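Local coordinates for protein putative acyl-CoA dehydrogenase (Burkholderia xenovorans, PDB 5JSC) that is a putative member of the acyl-CoA dehydrogenase family that binds flavin-adenine dinucleotide, at residues 90-95 and 265-270; 24-29 and 317-322; 128-133 and 206-211; 156-161 and 200-205; 331-336 and 393-398. All coordinates share one frame; numbering follows the deposited sequence.

Overall arrangement
Following the chain from the N terminus, contact 2 opens first, at residues 24-29, and its loop, closed at 317-322, encloses three others. Contact 1 is nested inside it, contact 3 inside contact 1, and contact 4 inside contact 3; contact 5 follows in series, and none cross. Contact 2 ties the N-terminal arm, and contact 1 an N-terminal helix, to the C-terminal helices; the two touch, their centres about 11 Å apart. Contact 3 joins an N-terminal helix to the strand-rich middle domain, where contact 4 uses the same strand, 202-208. Contact 5 links two C-terminal helices. It touches contact 2 through Arg-320 and Glu-334, and both reach the second subunit.

Contact 1: residues 90-95 and 265-270; sequences AVCLLR and VAAASL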
# COMPACT_ATOMS: atom_id res chain seq x y z
N ALA C 90 -19.63 -26.00 -1.70
CA ALA C 90 -19.90 -26.59 -0.39
C ALA C 90 -18.64 -26.69 0.45
O ALA C 90 -18.64 -26.30 1.63
CB ALA C 90 -20.55 -27.97 -0.57
N VAL C 91 -17.54 -27.21 -0.12
CA VAL C 91 -16.30 -27.31 0.64
C VAL C 91 -15.86 -25.94 1.14
O VAL C 91 -15.42 -25.78 2.29
CB VAL C 91 -15.20 -27.99 -0.19
CG1 VAL C 91 -13.86 -27.91 0.55
CG2 VAL C 91 -15.56 -29.44 -0.47
N CYS C 92 -16.00 -24.92 0.29
CA CYS C 92 -15.62 -23.57 0.68
C CYS C 92 -16.50 -23.04 1.81
O CYS C 92 -15.99 -22.44 2.77
CB CYS C 92 -15.66 -22.64 -0.54
SG CYS C 92 -14.26 -22.91 -1.65
N LEU C 93 -17.82 -23.23 1.71
CA LEU C 93 -18.69 -22.78 2.80
C LEU C 93 -18.36 -23.49 4.10
O LEU C 93 -18.45 -22.90 5.19
CB LEU C 93 -20.16 -22.98 2.42
CG LEU C 93 -20.72 -22.00 1.38
CD1 LEU C 93 -22.08 -22.50 0.86
CD2 LEU C 93 -20.85 -20.62 1.99
N LEU C 94 -18.01 -24.78 4.03
CA LEU C 94 -17.64 -25.51 5.24
C LEU C 94 -16.38 -24.95 5.86
O LEU C 94 -16.34 -24.66 7.06
CB LEU C 94 -17.48 -27.00 4.93
CG LEU C 94 -18.77 -27.73 4.53
CD1 LEU C 94 -18.46 -29.14 4.08
CD2 LEU C 94 -19.77 -27.74 5.70
N ARG C 95 -15.32 -24.78 5.06
CA ARG C 95 -14.08 -24.22 5.62
C ARG C 95 -14.28 -22.79 6.10
O ARG C 95 -13.78 -22.40 7.16
CB ARG C 95 -12.95 -24.28 4.59
CG ARG C 95 -12.36 -25.66 4.40
CD ARG C 95 -10.95 -25.55 3.81
NE ARG C 95 -9.96 -25.07 4.79
CZ ARG C 95 -8.65 -25.03 4.57
NH1 ARG C 95 -8.15 -25.42 3.40
NH2 ARG C 95 -7.83 -24.60 5.53
N VAL C 265 -8.62 -22.93 0.74
CA VAL C 265 -7.74 -22.14 1.61
C VAL C 265 -8.16 -20.69 1.59
O VAL C 265 -8.14 -20.00 2.62
CB VAL C 265 -6.26 -22.27 1.18
CG1 VAL C 265 -5.35 -21.36 2.03
CG2 VAL C 265 -5.80 -23.70 1.29
N ALA C 266 -8.54 -20.19 0.41
CA ALA C 266 -9.10 -18.84 0.32
C ALA C 266 -10.34 -18.72 1.18
O ALA C 266 -10.53 -17.71 1.87
CB ALA C 266 -9.41 -18.51 -1.13
N ALA C 267 -11.19 -19.75 1.17
CA ALA C 267 -12.41 -19.71 1.98
C ALA C 267 -12.09 -19.70 3.47
O ALA C 267 -12.73 -18.98 4.25
CB ALA C 267 -13.31 -20.89 1.62
N ALA C 268 -11.11 -20.50 3.90
CA ALA C 268 -10.72 -20.47 5.31
C ALA C 268 -10.19 -19.09 5.70
O ALA C 268 -10.54 -18.56 6.76
CB ALA C 268 -9.67 -21.54 5.61
N SER C 269 -9.35 -18.50 4.85
CA SER C 269 -8.85 -17.14 5.09
C SER C 269 -10.00 -16.17 5.29
O SER C 269 -10.00 -15.35 6.21
CB SER C 269 -7.99 -16.68 3.91
OG SER C 269 -6.88 -17.52 3.70
N LEU C 270 -11.00 -16.27 4.41
CA LEU C 270 -12.18 -15.42 4.49
C LEU C 270 -12.92 -15.62 5.81
O LEU C 270 -13.37 -14.64 6.42
CB LEU C 270 -13.08 -15.74 3.30
CG LEU C 270 -14.50 -15.19 3.27
CD1 LEU C 270 -14.47 -13.67 3.26
CD2 LEU C 270 -15.23 -15.72 2.04
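Arg-95, Ala-267 and Ala-268 supply most of the 255 Å² buried between segments 90-95 and 265-270, two helices that run in roughly the same direction. The short segments approach to 7.9 Å between axes and cross at -32°, a close spacing consistent with the small alanines at the interface. Ala-267 CB packs against Cys-92, 3.3 Å from Cys-92 O and 3.6 Å from Cys-92 CB. One turn further along, Arg-95 reaches across to the other helix. The bend at chi3 (73°) turns its guanidinium over the backbone of helix 250-286, with Val-265 CA over one face and Ala-268 CB set obliquely. NH1 of Arg-95 comes within 3.6 Å of Val-265 CG2, while NH2 lies equally near Ala-268 CB. These are packing contacts; the charge is met by a salt bridge from NE to Asp-106, and NH1 bonds Ser-264 OG, so rotation of the group is probably restricted. The pair joins the N-terminal and C-terminal helical domains of the acyl-CoA dehydrogenase fold, with the Val-265 side chain about 9 Å from the FAD. Helix 103-122 touches Arg-95 through Leu-109 and Ala-110, and helix 298-325 packs Tyr-319 on Cys-92.

Contact 2: residues 24-29 and 317-322; sequences PFFEPR and LVYRAA
Phe-25 and Phe-26, in the N-terminal arm that leads into helix 28-44, pack on Tyr-319 and Arg-320 of helix 298-325 close to a subunit interface. The ring of Phe-25 lies against the helix backbone. Arg-320 CA stands 4.0 Å from the centroid of the Phe-25 ring and 22° off its normal, a CH-pi contact, and Tyr-319 O sits over the same face, both atoms displaced from the centre toward the rim. CZ of Phe-25 also touches Arg-320 CB, at 3.8 Å. Here the arm joins the N-terminal region to the C-terminal helical domain, and Glu-27, next in the chain, occupies the N-cap position of helix 28-44. The ring of Phe-26 meets Tyr-319 obliquely, the planes 54° apart and the centroids 4.8 Å from each other. Its CZ comes down on one face of the tyrosine ring, 3.5 Å from Tyr-319 CD1. Val-318 CG1 lies over the centre of the opposite face, so the tyrosine ring is held between the two. Tyr-319 OH is bonded to Glu-96. CG of Arg-320 stands opposite its backbone N (chi1 -178°), and further bends at chi2 and chi3 lead the guanidinium on to a salt bridge with Asp-312 of the second subunit. Phe-25 also meets Phe-25 of that subunit edge-to-face.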
# COMPACT_ATOMS: atom_id res chain seq x y z
N PRO C 24 -26.10 -15.26 -6.82
CA PRO C 24 -26.49 -16.34 -7.73
C PRO C 24 -25.36 -17.32 -8.03
O PRO C 24 -25.57 -18.27 -8.80
CB PRO C 24 -26.94 -15.59 -9.00
CG PRO C 24 -26.25 -14.27 -8.92
CD PRO C 24 -26.12 -13.93 -7.46
N PHE C 25 -24.18 -17.11 -7.45
CA PHE C 25 -23.19 -18.18 -7.41
C PHE C 25 -23.68 -19.38 -6.61
O PHE C 25 -23.15 -20.48 -6.80
CB PHE C 25 -21.88 -17.69 -6.76
CG PHE C 25 -21.08 -16.73 -7.59
CD1 PHE C 25 -20.77 -17.01 -8.90
CD2 PHE C 25 -20.61 -15.56 -7.02
CE1 PHE C 25 -20.00 -16.13 -9.65
CE2 PHE C 25 -19.84 -14.67 -7.77
CZ PHE C 25 -19.54 -14.95 -9.09
N PHE C 26 -24.65 -19.19 -5.71
CA PHE C 26 -25.09 -20.24 -4.80
C PHE C 26 -26.42 -20.82 -5.23
O PHE C 26 -27.26 -20.14 -5.83
CB PHE C 26 -25.23 -19.72 -3.37
CG PHE C 26 -23.94 -19.30 -2.75
CD1 PHE C 26 -22.98 -20.26 -2.44
CD2 PHE C 26 -23.68 -17.97 -2.47
CE1 PHE C 26 -21.78 -19.89 -1.86
CE2 PHE C 26 -22.47 -17.58 -1.89
CZ PHE C 26 -21.52 -18.54 -1.58
N GLU C 27 -26.62 -22.09 -4.89
CA GLU C 27 -27.89 -22.78 -5.02
C GLU C 27 -28.58 -22.88 -3.67
O GLU C 27 -27.94 -22.68 -2.63
CB GLU C 27 -27.67 -24.18 -5.61
CG GLU C 27 -27.24 -24.13 -7.05
CD GLU C 27 -28.29 -23.48 -7.93
OE1 GLU C 27 -29.49 -23.66 -7.65
OE2 GLU C 27 -27.91 -22.79 -8.90
N PRO C 28 -29.89 -23.17 -3.64
CA PRO C 28 -30.56 -23.32 -2.34
C PRO C 28 -29.88 -24.30 -1.40
O PRO C 28 -29.81 -24.05 -0.19
CB PRO C 28 -31.97 -23.78 -2.73
CG PRO C 28 -32.19 -23.15 -4.06
CD PRO C 28 -30.85 -23.20 -4.76
N ARG C 29 -29.35 -25.42 -1.92
CA ARG C 29 -28.69 -26.38 -1.05
C ARG C 29 -27.51 -25.76 -0.32
O ARG C 29 -27.18 -26.19 0.79
CB ARG C 29 -28.23 -27.60 -1.85
CG ARG C 29 -27.15 -27.31 -2.87
CD ARG C 29 -26.67 -28.60 -3.54
NE ARG C 29 -25.52 -28.35 -4.40
CZ ARG C 29 -25.62 -27.99 -5.68
NH1 ARG C 29 -26.82 -27.84 -6.23
NH2 ARG C 29 -24.52 -27.78 -6.40
N LEU C 317 -14.26 -13.35 -4.99
CA LEU C 317 -13.25 -14.15 -5.68
C LEU C 317 -13.31 -15.62 -5.30
O LEU C 317 -13.14 -16.50 -6.16
CB LEU C 317 -11.86 -13.59 -5.40
CG LEU C 317 -11.55 -12.24 -6.05
CD1 LEU C 317 -10.29 -11.67 -5.40
CD2 LEU C 317 -11.33 -12.40 -7.54
N VAL C 318 -13.53 -15.92 -4.01
CA VAL C 318 -13.65 -17.31 -3.56
C VAL C 318 -14.78 -18.00 -4.30
O VAL C 318 -14.60 -19.08 -4.89
CB VAL C 318 -13.87 -17.38 -2.04
CG1 VAL C 318 -14.29 -18.79 -1.62
CG2 VAL C 318 -12.62 -16.95 -1.30
N TYR C 319 -15.97 -17.40 -4.28
CA TYR C 319 -17.12 -18.12 -4.80
C TYR C 319 -17.27 -17.98 -6.30
O TYR C 319 -17.90 -18.84 -6.92
CB TYR C 319 -18.37 -17.70 -4.00
CG TYR C 319 -18.20 -18.26 -2.61
CD1 TYR C 319 -18.33 -19.64 -2.38
CD2 TYR C 319 -17.83 -17.46 -1.53
CE1 TYR C 319 -18.12 -20.18 -1.12
CE2 TYR C 319 -17.61 -18.00 -0.27
CZ TYR C 319 -17.76 -19.37 -0.07
OH TYR C 319 -17.54 -19.93 1.17
N ARG C 320 -16.63 -16.98 -6.93
CA ARG C 320 -16.48 -17.03 -8.38
C ARG C 320 -15.67 -18.26 -8.78
O ARG C 320 -16.07 -19.01 -9.67
CB ARG C 320 -15.81 -15.75 -8.91
CG ARG C 320 -15.66 -15.68 -10.44
CD ARG C 320 -14.40 -16.40 -10.97
NE ARG C 320 -13.17 -15.78 -10.49
CZ ARG C 320 -12.51 -14.82 -11.14
NH1 ARG C 320 -12.96 -14.38 -12.31
NH2 ARG C 320 -11.41 -14.30 -10.63
N ALA C 321 -14.53 -18.47 -8.12
CA ALA C 321 -13.70 -19.63 -8.45
C ALA C 321 -14.43 -20.94 -8.14
O ALA C 321 -14.37 -21.89 -8.94
CB ALA C 321 -12.37 -19.57 -7.68
N ALA C 322 -15.11 -21.01 -7.00
CA ALA C 322 -15.80 -22.26 -6.65
C ALA C 322 -16.95 -22.53 -7.60
O ALA C 322 -17.12 -23.66 -8.08
CB ALA C 322 -16.28 -22.20 -5.20

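Contact 3: residues 128-133 and 206-211; sequences KTRYLP and VVDADT
Tyr-131 of helix 125-136 reaches Val-206 and Asp-208 on strand 202-208, joining the N-terminal helical domain to the strand-rich middle domain of the acyl-CoA dehydrogenase fold. The helix and strand segments stay 11.6 Å apart at their axes, so side chains bridge the whole gap. The tyrosine ring lies between two aliphatic groups. Val-206 CG1 forms a CH-pi contact on one face, 3.7 Å from the centroid of the Tyr-131 ring, while Arg-130 CG packs over the other. Arg-130 gets there because its first torsion (172°) sets CG opposite its backbone N and the chain then stays extended as far as NE, running over that face of the ring toward the hydroxyl. Its NE donates to Tyr-131 OH at 3.0 Å, nearly straight at 163° and close to the guanidinium plane. The same guanidinium makes a salt bridge with Asp-208: NH2 of Arg-130 lies 3.0 Å from OD2 of Asp-208, which it meets from above the carboxylate plane. The two carboxylate oxygens thus serve different partners, OD2 the guanidinium and OD1 the tyrosine hydroxyl. Gln-242 NE2 is a further partner of the hydroxyl. The remaining bond is short: Tyr-131 OH donates to the syn side of Asp-208 OD1 at 2.6 Å.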
# COMPACT_ATOMS: atom_id res chain seq x y z
N LYS C 128 -10.11 -46.48 -4.18
CA LYS C 128 -11.22 -45.66 -3.71
C LYS C 128 -12.06 -46.41 -2.67
O LYS C 128 -12.47 -45.82 -1.67
CB LYS C 128 -12.08 -45.21 -4.89
CG LYS C 128 -11.40 -44.22 -5.82
CD LYS C 128 -12.36 -43.71 -6.88
CE LYS C 128 -11.69 -42.73 -7.83
NZ LYS C 128 -12.68 -42.24 -8.87
N THR C 129 -12.29 -47.71 -2.88
CA THR C 129 -13.07 -48.48 -1.91
C THR C 129 -12.36 -48.56 -0.56
O THR C 129 -13.00 -48.50 0.49
CB THR C 129 -13.32 -49.88 -2.46
OG1 THR C 129 -14.07 -49.78 -3.67
CG2 THR C 129 -14.09 -50.74 -1.46
N ARG C 130 -11.03 -48.71 -0.58
CA ARG C 130 -10.32 -48.93 0.67
C ARG C 130 -10.22 -47.66 1.50
O ARG C 130 -10.31 -47.72 2.73
CB ARG C 130 -8.93 -49.51 0.39
CG ARG C 130 -8.03 -49.61 1.62
CD ARG C 130 -6.73 -50.35 1.31
NE ARG C 130 -5.74 -50.23 2.38
CZ ARG C 130 -5.74 -50.96 3.49
NH1 ARG C 130 -6.68 -51.88 3.69
NH2 ARG C 130 -4.79 -50.78 4.40
N TYR C 131 -10.04 -46.51 0.86
CA TYR C 131 -9.70 -45.30 1.60
C TYR C 131 -10.83 -44.29 1.71
O TYR C 131 -11.01 -43.69 2.77
CB TYR C 131 -8.46 -44.61 0.99
CG TYR C 131 -7.24 -45.48 1.15
CD1 TYR C 131 -6.56 -45.53 2.36
CD2 TYR C 131 -6.79 -46.29 0.11
CE1 TYR C 131 -5.46 -46.35 2.53
CE2 TYR C 131 -5.69 -47.11 0.27
CZ TYR C 131 -5.03 -47.14 1.48
OH TYR C 131 -3.93 -47.95 1.65
N LEU C 132 -11.61 -44.08 0.64
CA LEU C 132 -12.51 -42.93 0.66
C LEU C 132 -13.68 -43.06 1.63
O LEU C 132 -14.05 -42.06 2.26
CB LEU C 132 -13.02 -42.63 -0.74
CG LEU C 132 -11.91 -42.14 -1.69
CD1 LEU C 132 -12.51 -41.79 -3.05
CD2 LEU C 132 -11.12 -40.93 -1.12
N PRO C 133 -14.30 -44.24 1.80
CA PRO C 133 -15.41 -44.30 2.77
C PRO C 133 -14.98 -43.96 4.18
O PRO C 133 -15.75 -43.33 4.92
CB PRO C 133 -15.90 -45.75 2.64
CG PRO C 133 -15.56 -46.12 1.25
CD PRO C 133 -14.22 -45.49 1.02
N VAL C 206 -0.27 -44.12 -2.29
CA VAL C 206 -0.91 -44.15 -0.98
C VAL C 206 -0.05 -45.00 -0.06
O VAL C 206 0.20 -46.18 -0.34
CB VAL C 206 -2.34 -44.70 -1.04
CG1 VAL C 206 -2.96 -44.62 0.35
CG2 VAL C 206 -3.16 -43.93 -2.06
N VAL C 207 0.41 -44.40 1.04
CA VAL C 207 1.33 -45.06 1.96
C VAL C 207 0.65 -45.14 3.32
O VAL C 207 0.44 -44.12 3.99
CB VAL C 207 2.67 -44.33 2.05
CG1 VAL C 207 3.62 -45.10 2.97
CG2 VAL C 207 3.28 -44.18 0.66
N ASP C 208 0.29 -46.36 3.74
CA ASP C 208 -0.32 -46.54 5.05
C ASP C 208 0.66 -46.15 6.15
O ASP C 208 1.87 -46.36 6.02
CB ASP C 208 -0.77 -47.99 5.24
CG ASP C 208 -1.92 -48.37 4.31
OD1 ASP C 208 -2.64 -47.47 3.85
OD2 ASP C 208 -2.09 -49.58 4.04
N ALA C 209 0.13 -45.56 7.23
CA ALA C 209 1.00 -45.05 8.28
C ALA C 209 1.80 -46.15 8.95
O ALA C 209 2.89 -45.89 9.49
CB ALA C 209 0.18 -44.29 9.32
N ASP C 210 1.31 -47.39 8.94
CA ASP C 210 2.00 -48.49 9.59
C ASP C 210 3.05 -49.14 8.69
O ASP C 210 3.57 -50.21 9.04
CB ASP C 210 1.00 -49.53 10.11
CG ASP C 210 0.24 -50.24 9.00
OD1 ASP C 210 0.31 -49.82 7.83
OD2 ASP C 210 -0.44 -51.25 9.31
N THR C 211 3.37 -48.53 7.55
CA THR C 211 4.40 -49.07 6.66
C THR C 211 5.75 -49.10 7.37
O THR C 211 6.21 -48.06 7.85
CB THR C 211 4.51 -48.21 5.40
OG1 THR C 211 3.26 -48.21 4.69
CG2 THR C 211 5.62 -48.73 4.47

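Contact 4: residues 156-161 and 200-205; sequences AAMTLS and RGISAF
Met-158 and Ile-202 meet tip to tip, joining the loop before strand 161-165 to the start of strand 202-208 in the strand-rich middle domain. From CB, which points toward the strand, the Met-158 chain is steered by a first torsion of 71° that places CG between the backbone N and the carbonyl carbon. CG is the first atom to touch, 4.0 Å from Ile-202 CD1 and only slightly farther from its CG1. The chain then runs on to SD, which lies against both branches of the isoleucine, 4.0 Å from Ile-202 CG2 and as far from its CG1. At the third torsion (68°) the chain bends, bringing the methyl CE back over the end of Ile-202. This CE makes the closest approach between the segments, at 3.7 Å to Ile-202 CD1, with CG2 of the same residue a little beyond. The meeting of the two side chains is therefore apolar, and both are buried. Ile-202 CD1 also lies 4.2 Å from Ala-156 O, which is hydrogen-bonded to Arg-192 NH2. The same nitrogen also donates to Met-158 O, and Glu-148 accepts from the backbone N of Thr-159 and of Leu-160, so polar side chains help fix the loop on which Met-158 rides. The Met-158 side chain is about 9 Å from the bound FAD. Around the pair, strand 186-192 packs Phe-190 on Met-158, and helix 250-286 brings Phe-251 against both Ala-156 and Ile-202.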
# COMPACT_ATOMS: atom_id res chain seq x y z
N ALA C 156 8.79 -29.60 -8.62
CA ALA C 156 9.31 -30.37 -9.74
C ALA C 156 10.68 -30.94 -9.46
O ALA C 156 11.09 -31.88 -10.14
CB ALA C 156 9.35 -29.51 -11.01
N ALA C 157 11.41 -30.38 -8.49
CA ALA C 157 12.75 -30.83 -8.16
C ALA C 157 12.82 -31.64 -6.87
O ALA C 157 13.90 -31.76 -6.28
CB ALA C 157 13.70 -29.62 -8.07
N MET C 158 11.70 -32.21 -6.42
CA MET C 158 11.71 -33.01 -5.21
C MET C 158 12.71 -34.15 -5.33
O MET C 158 13.01 -34.62 -6.44
CB MET C 158 10.31 -33.57 -4.92
CG MET C 158 9.88 -34.66 -5.90
SD MET C 158 8.30 -35.39 -5.43
CE MET C 158 7.22 -34.00 -5.72
N THR C 159 13.24 -34.61 -4.19
CA THR C 159 14.27 -35.64 -4.19
C THR C 159 13.92 -36.92 -3.44
O THR C 159 14.73 -37.85 -3.47
CB THR C 159 15.59 -35.09 -3.62
OG1 THR C 159 15.41 -34.72 -2.24
CG2 THR C 159 16.05 -33.89 -4.41
N LEU C 160 12.76 -37.00 -2.78
CA LEU C 160 12.36 -38.29 -2.24
C LEU C 160 12.31 -39.31 -3.37
O LEU C 160 11.65 -39.08 -4.39
CB LEU C 160 11.00 -38.20 -1.54
CG LEU C 160 10.47 -39.56 -1.05
CD1 LEU C 160 11.17 -39.96 0.21
CD2 LEU C 160 8.98 -39.52 -0.81
N SER C 161 13.05 -40.40 -3.23
CA SER C 161 13.19 -41.36 -4.32
C SER C 161 12.27 -42.57 -4.11
O SER C 161 12.01 -43.00 -2.99
CB SER C 161 14.64 -41.84 -4.45
OG SER C 161 15.09 -42.44 -3.25
N ARG C 200 8.40 -34.47 -14.88
CA ARG C 200 7.93 -35.65 -15.59
C ARG C 200 8.49 -36.94 -15.01
O ARG C 200 8.36 -38.00 -15.63
CB ARG C 200 8.27 -35.52 -17.08
CG ARG C 200 7.60 -34.30 -17.72
CD ARG C 200 7.69 -34.30 -19.24
NE ARG C 200 9.06 -34.16 -19.72
CZ ARG C 200 9.70 -35.08 -20.44
NH1 ARG C 200 9.10 -36.21 -20.78
NH2 ARG C 200 10.95 -34.86 -20.82
N GLY C 201 9.07 -36.88 -13.81
CA GLY C 201 9.64 -38.07 -13.19
C GLY C 201 9.05 -38.41 -11.83
O GLY C 201 9.69 -39.11 -11.04
N ILE C 202 7.84 -37.96 -11.54
CA ILE C 202 7.25 -38.08 -10.22
C ILE C 202 6.06 -39.04 -10.29
O ILE C 202 5.30 -39.01 -11.26
CB ILE C 202 6.83 -36.70 -9.68
CG1 ILE C 202 8.10 -35.83 -9.45
CG2 ILE C 202 6.00 -36.81 -8.39
CD1 ILE C 202 7.83 -34.33 -9.32
N SER C 203 5.91 -39.87 -9.26
CA SER C 203 4.74 -40.73 -9.12
C SER C 203 4.11 -40.50 -7.75
O SER C 203 4.77 -40.04 -6.82
CB SER C 203 5.10 -42.22 -9.29
OG SER C 203 5.63 -42.46 -10.59
N ALA C 204 2.83 -40.84 -7.64
CA ALA C 204 2.07 -40.68 -6.41
C ALA C 204 1.74 -42.05 -5.82
O ALA C 204 1.42 -42.98 -6.56
CB ALA C 204 0.77 -39.91 -6.67
N PHE C 205 1.79 -42.17 -4.49
CA PHE C 205 1.53 -43.42 -3.79
C PHE C 205 0.63 -43.19 -2.59
O PHE C 205 0.79 -42.18 -1.90
CB PHE C 205 2.82 -44.09 -3.28
CG PHE C 205 3.80 -44.44 -4.36
CD1 PHE C 205 4.78 -43.52 -4.75
CD2 PHE C 205 3.76 -45.68 -4.98
CE1 PHE C 205 5.69 -43.84 -5.74
CE2 PHE C 205 4.68 -46.00 -5.97
CZ PHE C 205 5.64 -45.09 -6.35

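Contact 5: residues 331-336 and 393-398; sequences VTREAA and GRDLLK
Arg-333 and Asp-395 cross at about a right angle between helices 332-356 and 385-405, and the flat ends are turned strongly against each other, with guanidinium and carboxylate planes 77° apart. In this arrangement the guanidinium does not pair two nitrogens with two oxygens; NE and NH2 both address OD2 of Asp-395. NE of Arg-333 forms the main bond of the salt bridge, on the anti lone pair of Asp-395 OD2, with an N-H...O angle of 146°. The modelled separation of Arg-333 NE and Asp-395 OD2, 2.5 Å, is unusually short, so its exact value is doubtful. NH2 of Arg-333 adds a weak bond to the same OD2 at 2.9 Å. The aliphatic chain passes close to the same oxygen, with Arg-333 CD 3.6 Å from Asp-395 OD2, and a bend at chi3 (-75°) then sets NE and the guanidinium against it. Leu-396 meets the same guanidinium from another side. Its side chain crosses Arg-333 near a right angle and presses CD2 onto one face of the guanidinium, off its centre, with Arg-333 NH1 at 3.8 Å from Leu-396 CD2. Charge is thus met at the edge of the arginine and an apolar methyl covers a face. This partly exposed contact lies near the start of helix 332-356, with Val-331 at its N-cap position and Thr-332 OG1 bonded to Asp-259. Next along, Ala-336 packs on Gln-388 and Val-392 of helix 385-405, while Glu-334 meets helix 298-325 at Leu-324 and bonds His-18 of the second subunit, whose Ala-308 touches Leu-396.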
# COMPACT_ATOMS: atom_id res chain seq x y z
N VAL C 331 -9.77 -24.13 -12.99
CA VAL C 331 -9.70 -22.86 -12.27
C VAL C 331 -8.29 -22.57 -11.78
O VAL C 331 -8.12 -21.91 -10.75
CB VAL C 331 -10.69 -22.83 -11.09
CG1 VAL C 331 -12.12 -22.78 -11.59
CG2 VAL C 331 -10.48 -24.01 -10.14
N THR C 332 -7.26 -23.01 -12.52
CA THR C 332 -5.89 -22.73 -12.07
C THR C 332 -5.68 -21.24 -11.80
O THR C 332 -5.14 -20.85 -10.75
CB THR C 332 -4.87 -23.25 -13.09
OG1 THR C 332 -5.09 -24.65 -13.32
CG2 THR C 332 -3.44 -23.07 -12.57
N ARG C 333 -6.14 -20.38 -12.72
CA ARG C 333 -5.97 -18.94 -12.53
C ARG C 333 -6.87 -18.41 -11.42
O ARG C 333 -6.42 -17.67 -10.53
CB ARG C 333 -6.26 -18.18 -13.83
CG ARG C 333 -6.02 -16.66 -13.70
CD ARG C 333 -6.70 -15.80 -14.78
NE ARG C 333 -6.03 -15.88 -16.08
CZ ARG C 333 -6.30 -15.09 -17.11
NH1 ARG C 333 -7.24 -14.15 -17.01
NH2 ARG C 333 -5.65 -15.25 -18.25
N GLU C 334 -8.16 -18.76 -11.47
CA GLU C 334 -9.13 -18.16 -10.56
C GLU C 334 -8.93 -18.63 -9.13
O GLU C 334 -9.14 -17.85 -8.19
CB GLU C 334 -10.55 -18.48 -11.05
CG GLU C 334 -10.88 -17.85 -12.41
CD GLU C 334 -10.39 -18.66 -13.62
OE1 GLU C 334 -9.75 -19.72 -13.44
OE2 GLU C 334 -10.66 -18.22 -14.76
N ALA C 335 -8.52 -19.89 -8.95
CA ALA C 335 -8.19 -20.39 -7.61
C ALA C 335 -6.96 -19.70 -7.06
O ALA C 335 -6.91 -19.36 -5.87
CB ALA C 335 -7.98 -21.91 -7.64
N ALA C 336 -5.93 -19.51 -7.90
CA ALA C 336 -4.74 -18.80 -7.46
C ALA C 336 -5.08 -17.38 -7.04
O ALA C 336 -4.61 -16.90 -6.00
CB ALA C 336 -3.69 -18.79 -8.58
N GLY C 393 0.25 -14.22 -13.44
CA GLY C 393 0.94 -13.41 -14.43
C GLY C 393 1.34 -14.20 -15.66
O GLY C 393 1.17 -13.74 -16.79
N ARG C 394 1.87 -15.41 -15.46
CA ARG C 394 2.20 -16.26 -16.60
C ARG C 394 0.96 -16.61 -17.41
O ARG C 394 1.01 -16.68 -18.64
CB ARG C 394 2.89 -17.54 -16.13
CG ARG C 394 4.35 -17.36 -15.75
CD ARG C 394 5.05 -18.72 -15.67
NE ARG C 394 4.43 -19.59 -14.66
CZ ARG C 394 4.86 -19.70 -13.41
NH1 ARG C 394 5.91 -19.00 -12.99
NH2 ARG C 394 4.23 -20.51 -12.56
N ASP C 395 -0.18 -16.82 -16.74
CA ASP C 395 -1.39 -17.21 -17.46
C ASP C 395 -1.91 -16.06 -18.32
O ASP C 395 -2.42 -16.29 -19.42
CB ASP C 395 -2.46 -17.68 -16.48
CG ASP C 395 -3.63 -18.33 -17.18
OD1 ASP C 395 -3.43 -19.40 -17.79
OD2 ASP C 395 -4.75 -17.77 -17.13
N LEU C 396 -1.77 -14.82 -17.84
CA LEU C 396 -2.15 -13.65 -18.62
C LEU C 396 -1.35 -13.56 -19.92
O LEU C 396 -1.90 -13.27 -20.99
CB LEU C 396 -1.94 -12.38 -17.80
CG LEU C 396 -2.87 -12.19 -16.60
CD1 LEU C 396 -2.32 -11.12 -15.71
CD2 LEU C 396 -4.26 -11.82 -17.07
N LEU C 397 -0.04 -13.79 -19.83
CA LEU C 397 0.78 -13.72 -21.03
C LEU C 397 0.52 -14.90 -21.95
O LEU C 397 0.55 -14.74 -23.17
CB LEU C 397 2.26 -13.65 -20.63
CG LEU C 397 2.63 -12.33 -19.95
CD1 LEU C 397 3.92 -12.47 -19.17
CD2 LEU C 397 2.78 -11.23 -21.02
N LYS C 398 0.24 -16.07 -21.38
CA LYS C 398 -0.11 -17.23 -22.21
C LYS C 398 -1.40 -16.98 -22.98
O LYS C 398 -1.48 -17.28 -24.18
CB LYS C 398 -0.24 -18.47 -21.34
CG LYS C 398 -0.47 -19.77 -22.10
CD LYS C 398 -0.85 -20.90 -21.15
CE LYS C 398 -0.76 -22.25 -21.84
NZ LYS C 398 -1.29 -23.37 -21.00